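Local coordinates for protein acetyl xylan esterase (Geobacillus stearothermophilus, PDB 5BN1) that removes acetyl side groups from the xylose units of xylan and xylo-oligosaccharides as an octameric serine esterase of the GDSL family, at residues M1-G4 with S5-L9; E114-L117 with R118-L122; P195-A198 with G199-L203. The protein carries 1 engineered substitution. All blocks are in the same frame, centred on the assembly; numbering follows the deposited sequence. Where two conformers were deposited one is given.

How the interactions relate
All three contacts are local, each made within one continuous run of chain, and none touches another: nearest atoms lie about 11 to 15 Å apart. Interaction 1 turns the N-terminal loop into the first strand of the parallel sheet and uses a carboxylate on a backbone N-H. Interactions 2 and 3 are both helical, with i to i+4 backbone bonds, yet sit on opposite sides of the chain's centre. In 114-122 one side is buried against the fold and the other carries charged side chains, water and imidazole. Interaction 3 is buried, starts a helix next to the probable charge-relay residues H194 and D191, and relies on proline, glycine and histidine packing; it also meets a second subunit.

Interaction 1 (M1-G4 with S5-L9); sequences MKIG and SGEKL
E7 reaches back across a type II beta turn, G4 to E7, and its carboxylate takes the backbone N-H of G4. The bond from G4 N to E7 OE2 is short, 2.7 Å, and nearly straight, with 167° at the hydrogen; the donor comes from above the carboxylate plane, 65° out of it. The route is set by the torsions: CG of E7 stands anti to its own carbonyl carbon (chi1 -72°), and the chain beyond runs extended, which brings the carboxylate back to the start of the turn. On the way E7 CB passes 3.3 Å from G4 O. The same carbonyl accepts the turn's own bond, from E7 N to G4 O at 3.2 Å, so G4 and E7 are joined twice, once through each polar group of the glycine backbone. E7 OE2 also lies 3.6 Å from I3 CG2, the branch of I3 that is anti to the backbone N. The other branch, CG1, stands beside that N and carries I3 CD1 to L9 CD2, 3.7 Å away, the two side chains crossing at about a right angle. At the corner of the turn G6 has a positive phi, where a CB would press on the preceding carbonyl oxygen. E7 OE2 has a second donor in W84 NE1, so two N-H groups grip this oxygen, while S5 OG bonds to G53 N. I3 and L9 both pack on W84 of strand 84-88, and K8 lies against strand 55-58; the turn leads directly into strand 8-13, which lies between those two neighbours in the parallel sheet.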
# COMPACT_ATOMS: atom_id res chain seq x y z
N MET A 1 -3.62 41.50 -22.92
CA MET A 1 -4.09 40.56 -21.88
C MET A 1 -4.99 41.40 -20.95
O MET A 1 -4.71 42.60 -20.63
CB MET A 1 -2.94 39.84 -21.07
CG MET A 1 -3.30 38.39 -20.56
SD MET A 1 -3.24 37.20 -21.89
CE MET A 1 -3.17 38.13 -23.33
N LYS A 2 -6.04 40.76 -20.50
CA LYS A 2 -6.82 41.34 -19.41
C LYS A 2 -6.17 41.28 -18.08
O LYS A 2 -6.44 42.14 -17.23
CB LYS A 2 -8.21 40.67 -19.38
CG LYS A 2 -8.94 40.71 -20.71
CD LYS A 2 -9.10 41.97 -21.56
CE LYS A 2 -10.37 42.53 -21.14
NZ LYS A 2 -10.02 42.80 -19.73
N ILE A 3 -5.32 40.29 -17.79
CA ILE A 3 -4.70 40.12 -16.52
C ILE A 3 -3.24 40.67 -16.57
O ILE A 3 -2.68 40.64 -17.62
CB ILE A 3 -4.70 38.61 -16.22
CG1 ILE A 3 -6.22 38.20 -16.10
CG2 ILE A 3 -4.05 38.37 -14.92
CD1 ILE A 3 -6.39 36.83 -15.58
N GLY A 4 -2.78 41.22 -15.49
CA GLY A 4 -1.42 41.83 -15.51
C GLY A 4 -0.50 41.15 -14.61
O GLY A 4 -0.86 40.51 -13.68
N SER A 5 0.79 41.53 -14.75
CA SER A 5 1.79 41.04 -13.88
C SER A 5 1.63 41.40 -12.46
O SER A 5 1.23 42.49 -12.13
CB SER A 5 3.15 41.56 -14.49
OG SER A 5 4.15 40.65 -14.30
N GLY A 6 1.94 40.51 -11.56
CA GLY A 6 1.85 40.75 -10.17
C GLY A 6 0.45 40.51 -9.64
O GLY A 6 0.29 40.54 -8.40
N GLU A 7 -0.46 40.14 -10.54
CA GLU A 7 -1.89 39.91 -10.09
C GLU A 7 -2.15 38.46 -9.78
O GLU A 7 -1.41 37.60 -10.26
CB GLU A 7 -2.87 40.28 -11.07
CG GLU A 7 -2.99 41.81 -11.26
CD GLU A 7 -3.72 42.23 -12.47
OE1 GLU A 7 -3.49 43.43 -12.69
OE2 GLU A 7 -4.39 41.59 -13.39
N LYS A 8 -3.03 38.22 -8.81
CA LYS A 8 -3.38 36.89 -8.34
C LYS A 8 -4.70 36.50 -9.00
O LYS A 8 -5.72 37.15 -8.90
CB LYS A 8 -3.52 36.79 -6.87
CG LYS A 8 -3.96 35.45 -6.39
CD LYS A 8 -4.25 35.37 -4.90
CE LYS A 8 -3.14 35.02 -4.04
NZ LYS A 8 -3.45 34.78 -2.62
N LEU A 9 -4.69 35.36 -9.71
CA LEU A 9 -5.83 34.81 -10.42
C LEU A 9 -6.20 33.55 -9.71
O LEU A 9 -5.37 32.64 -9.55
CB LEU A 9 -5.47 34.52 -11.87
CG LEU A 9 -6.39 33.57 -12.68
CD1 LEU A 9 -7.83 34.10 -12.75
CD2 LEU A 9 -5.84 33.50 -14.07

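Interaction 2 (E114-L117 with R118-L122); sequences EATL and RSLVL. With IMD (imidazole), chain F.
R118 and E114, one helical turn apart, meet through side chains and the backbone bond from R118 N to E114 O, 3.0 Å. Followed outward, R118 CB lies 3.0 Å from E114 O, and CG leaves anti to the backbone N (chi1 175°) to start a chain extended to NE. R118 CD comes 3.5 Å from E114 OE2. R118 NE is 4.4 Å from E114 OE2, an oxygen far from the guanidinium plane, so the pair attracts by charge without a directed bond; NE instead forms a salt bridge with E164. R118 NH1 gives to a water in the guanidinium plane at 3.0 Å, and the water donates to A115 O. Over the centre of one R118 guanidinium face sits L122 CD1, 3.7 Å above the plane. E114 OE2 accepts a weak bond (122°) from N3 of an imidazole, probably a crystallisation additive. An alanine at E114 is likely to leave this imidazole without its acceptor and R118 with one less negative charge nearby. These i to i+4 contacts run along helix 110-124, whose buried side packs L117 on helix 146-165, L120 on helix 66-78 and V121 on strand 130-134 of the parallel sheet.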
# COMPACT_ATOMS: atom_id res chain seq x y z
N GLU A 114 -29.32 30.64 -9.59
CA GLU A 114 -29.25 32.05 -10.00
C GLU A 114 -29.04 32.91 -8.80
O GLU A 114 -28.23 33.86 -8.82
CB GLU A 114 -30.50 32.47 -10.81
CG GLU A 114 -30.42 33.89 -11.42
CD GLU A 114 -30.91 35.01 -10.52
OE1 GLU A 114 -31.39 34.79 -9.41
OE2 GLU A 114 -30.67 36.17 -11.04
N ALA A 115 -29.82 32.73 -7.73
CA ALA A 115 -29.65 33.66 -6.62
C ALA A 115 -28.39 33.58 -5.92
O ALA A 115 -27.79 34.61 -5.56
CB ALA A 115 -30.74 33.40 -5.63
N THR A 116 -27.81 32.33 -5.78
CA THR A 116 -26.59 32.17 -5.07
C THR A 116 -25.39 32.68 -5.96
O THR A 116 -24.55 33.40 -5.46
CB THR A 116 -26.38 30.69 -4.68
OG1 THR A 116 -27.49 30.22 -3.88
CG2 THR A 116 -25.09 30.49 -3.93
N LEU A 117 -25.39 32.33 -7.23
CA LEU A 117 -24.28 32.73 -8.09
C LEU A 117 -24.25 34.26 -8.17
O LEU A 117 -23.20 34.86 -8.05
CB LEU A 117 -24.38 32.12 -9.46
CG LEU A 117 -23.20 32.44 -10.44
CD1 LEU A 117 -21.85 32.06 -9.85
CD2 LEU A 117 -23.44 31.76 -11.75
N ARG A 118 -25.45 34.79 -8.36
CA ARG A 118 -25.58 36.26 -8.47
C ARG A 118 -25.05 36.89 -7.22
O ARG A 118 -24.32 37.91 -7.29
CB ARG A 118 -27.04 36.65 -8.79
CG ARG A 118 -27.25 38.17 -8.81
CD ARG A 118 -28.66 38.37 -9.30
NE ARG A 118 -28.95 39.80 -9.25
CZ ARG A 118 -29.38 40.38 -8.16
NH1 ARG A 118 -29.62 39.83 -7.00
NH2 ARG A 118 -29.64 41.70 -8.27
N SER A 119 -25.44 36.42 -6.04
CA SER A 119 -24.99 36.98 -4.84
C SER A 119 -23.51 36.89 -4.62
O SER A 119 -22.83 37.86 -4.15
CB SER A 119 -25.66 36.32 -3.65
OG SER A 119 -25.19 36.81 -2.43
N LEU A 120 -22.90 35.77 -5.00
CA LEU A 120 -21.48 35.62 -4.88
C LEU A 120 -20.78 36.66 -5.80
O LEU A 120 -19.73 37.18 -5.39
CB LEU A 120 -21.04 34.16 -5.27
CG LEU A 120 -21.43 33.20 -4.17
CD1 LEU A 120 -21.12 31.77 -4.69
CD2 LEU A 120 -20.83 33.33 -2.83
N VAL A 121 -21.23 36.84 -6.99
CA VAL A 121 -20.60 37.75 -7.95
C VAL A 121 -20.70 39.17 -7.42
O VAL A 121 -19.74 39.90 -7.40
CB VAL A 121 -21.11 37.63 -9.32
CG1 VAL A 121 -20.54 38.65 -10.24
CG2 VAL A 121 -20.80 36.20 -9.88
N LEU A 122 -21.91 39.52 -6.96
CA LEU A 122 -22.03 40.92 -6.47
C LEU A 122 -21.29 41.17 -5.26
O LEU A 122 -20.78 42.37 -5.11
CB LEU A 122 -23.59 41.19 -6.24
CG LEU A 122 -24.48 41.26 -7.40
CD1 LEU A 122 -25.99 41.32 -6.97
CD2 LEU A 122 -24.10 42.41 -8.33
N1 IMD F . -30.32 38.01 -15.04
C2 IMD F . -29.97 37.61 -13.69
N3 IMD F . -30.58 36.50 -13.59
C4 IMD F . -31.56 36.30 -14.55
C5 IMD F . -31.33 37.22 -15.60
O HOH W 1 -29.04 37.12 -5.73

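Interaction 3 (P195-A198 with G199-L203); sequences PSVA and GHMIL
P195, the residue right after H194, and the N-cap S196 lead into helix 197-211; H194 is inferred to belong to the charge relay of this SGNH-type esterase together with D191. The proline ring covers the start of the helix. P195 CB rests 3.6 Å from G199 CA; a CB on that glycine would run into the proline. P195 CD meets H200 CE1 at 3.7 Å, the proline and histidine side chains roughly perpendicular. The imidazole is brought there by chi1 of -83°, which sets CG anti to the carbonyl carbon, and its NE2 makes a weak bond to the backbone oxygen of I16. In the backbone, H200 N bonds to S196 O at 3.0 Å, with a C=O...N angle of 165°. The next i to i+4 bonds run from M201 N to V197 O and from I202 N to A198 O. The outer side of this turn belongs to the octamer interface: V197 packs on F30 of a second subunit, and M201 on M201 of that same subunit. I202 faces helix 172-180 within its own chain. M201 is bent at chi2 (-70°), and its CE lies 4.3 Å from V197 CG1, while its CG passes 3.3 Å from V197 O.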
# COMPACT_ATOMS: atom_id res chain seq x y z
N PRO A 195 -13.43 15.30 -19.09
CA PRO A 195 -12.81 15.07 -20.36
C PRO A 195 -11.33 14.66 -20.34
O PRO A 195 -10.69 14.74 -19.30
CB PRO A 195 -12.98 16.37 -21.12
CG PRO A 195 -12.82 17.31 -20.10
CD PRO A 195 -13.37 16.75 -18.77
N SER A 196 -10.93 14.19 -21.50
CA SER A 196 -9.53 13.91 -21.77
C SER A 196 -8.70 15.20 -21.72
O SER A 196 -9.20 16.37 -21.62
CB SER A 196 -9.30 13.42 -23.19
OG SER A 196 -9.79 14.26 -24.17
N VAL A 197 -7.39 15.06 -21.92
CA VAL A 197 -6.52 16.21 -22.10
C VAL A 197 -7.08 17.13 -23.15
O VAL A 197 -7.00 18.38 -23.09
CB VAL A 197 -5.08 15.78 -22.51
CG1 VAL A 197 -4.22 16.96 -22.98
CG2 VAL A 197 -4.47 14.95 -21.39
N ALA A 198 -7.57 16.63 -24.27
CA ALA A 198 -8.12 17.43 -25.34
C ALA A 198 -9.28 18.30 -24.84
O ALA A 198 -9.34 19.48 -25.22
CB ALA A 198 -8.63 16.58 -26.49
N GLY A 199 -10.15 17.75 -24.05
CA GLY A 199 -11.23 18.54 -23.46
C GLY A 199 -10.76 19.62 -22.58
O GLY A 199 -11.30 20.76 -22.62
N HIS A 200 -9.73 19.34 -21.79
CA HIS A 200 -9.12 20.38 -20.92
C HIS A 200 -8.47 21.43 -21.79
O HIS A 200 -8.40 22.62 -21.39
CB HIS A 200 -8.25 19.77 -19.86
CG HIS A 200 -9.05 19.32 -18.68
ND1 HIS A 200 -9.54 18.04 -18.42
CD2 HIS A 200 -9.55 20.06 -17.71
CE1 HIS A 200 -10.26 18.05 -17.29
NE2 HIS A 200 -10.24 19.31 -16.85
N MET A 201 -7.89 21.05 -22.93
CA MET A 201 -7.33 22.00 -23.86
C MET A 201 -8.40 22.89 -24.44
O MET A 201 -8.19 24.09 -24.63
CB MET A 201 -6.55 21.36 -25.02
CG MET A 201 -5.24 20.85 -24.50
SD MET A 201 -4.04 22.18 -24.03
CE MET A 201 -2.80 20.91 -23.65
N ILE A 202 -9.53 22.32 -24.80
CA ILE A 202 -10.73 23.12 -25.28
C ILE A 202 -11.05 24.18 -24.24
O ILE A 202 -11.25 25.37 -24.59
CB ILE A 202 -11.89 22.19 -25.60
CG1 ILE A 202 -11.64 21.34 -26.83
CG2 ILE A 202 -13.21 23.01 -25.75
CD1 ILE A 202 -12.59 20.16 -26.95
N LEU A 203 -11.16 23.78 -23.01
CA LEU A 203 -11.44 24.69 -21.89
C LEU A 203 -10.38 25.74 -21.76
O LEU A 203 -10.66 26.93 -21.63
CB LEU A 203 -11.66 23.99 -20.59
CG LEU A 203 -12.87 23.08 -20.48
CD1 LEU A 203 -12.80 22.18 -19.26
CD2 LEU A 203 -14.11 23.99 -20.34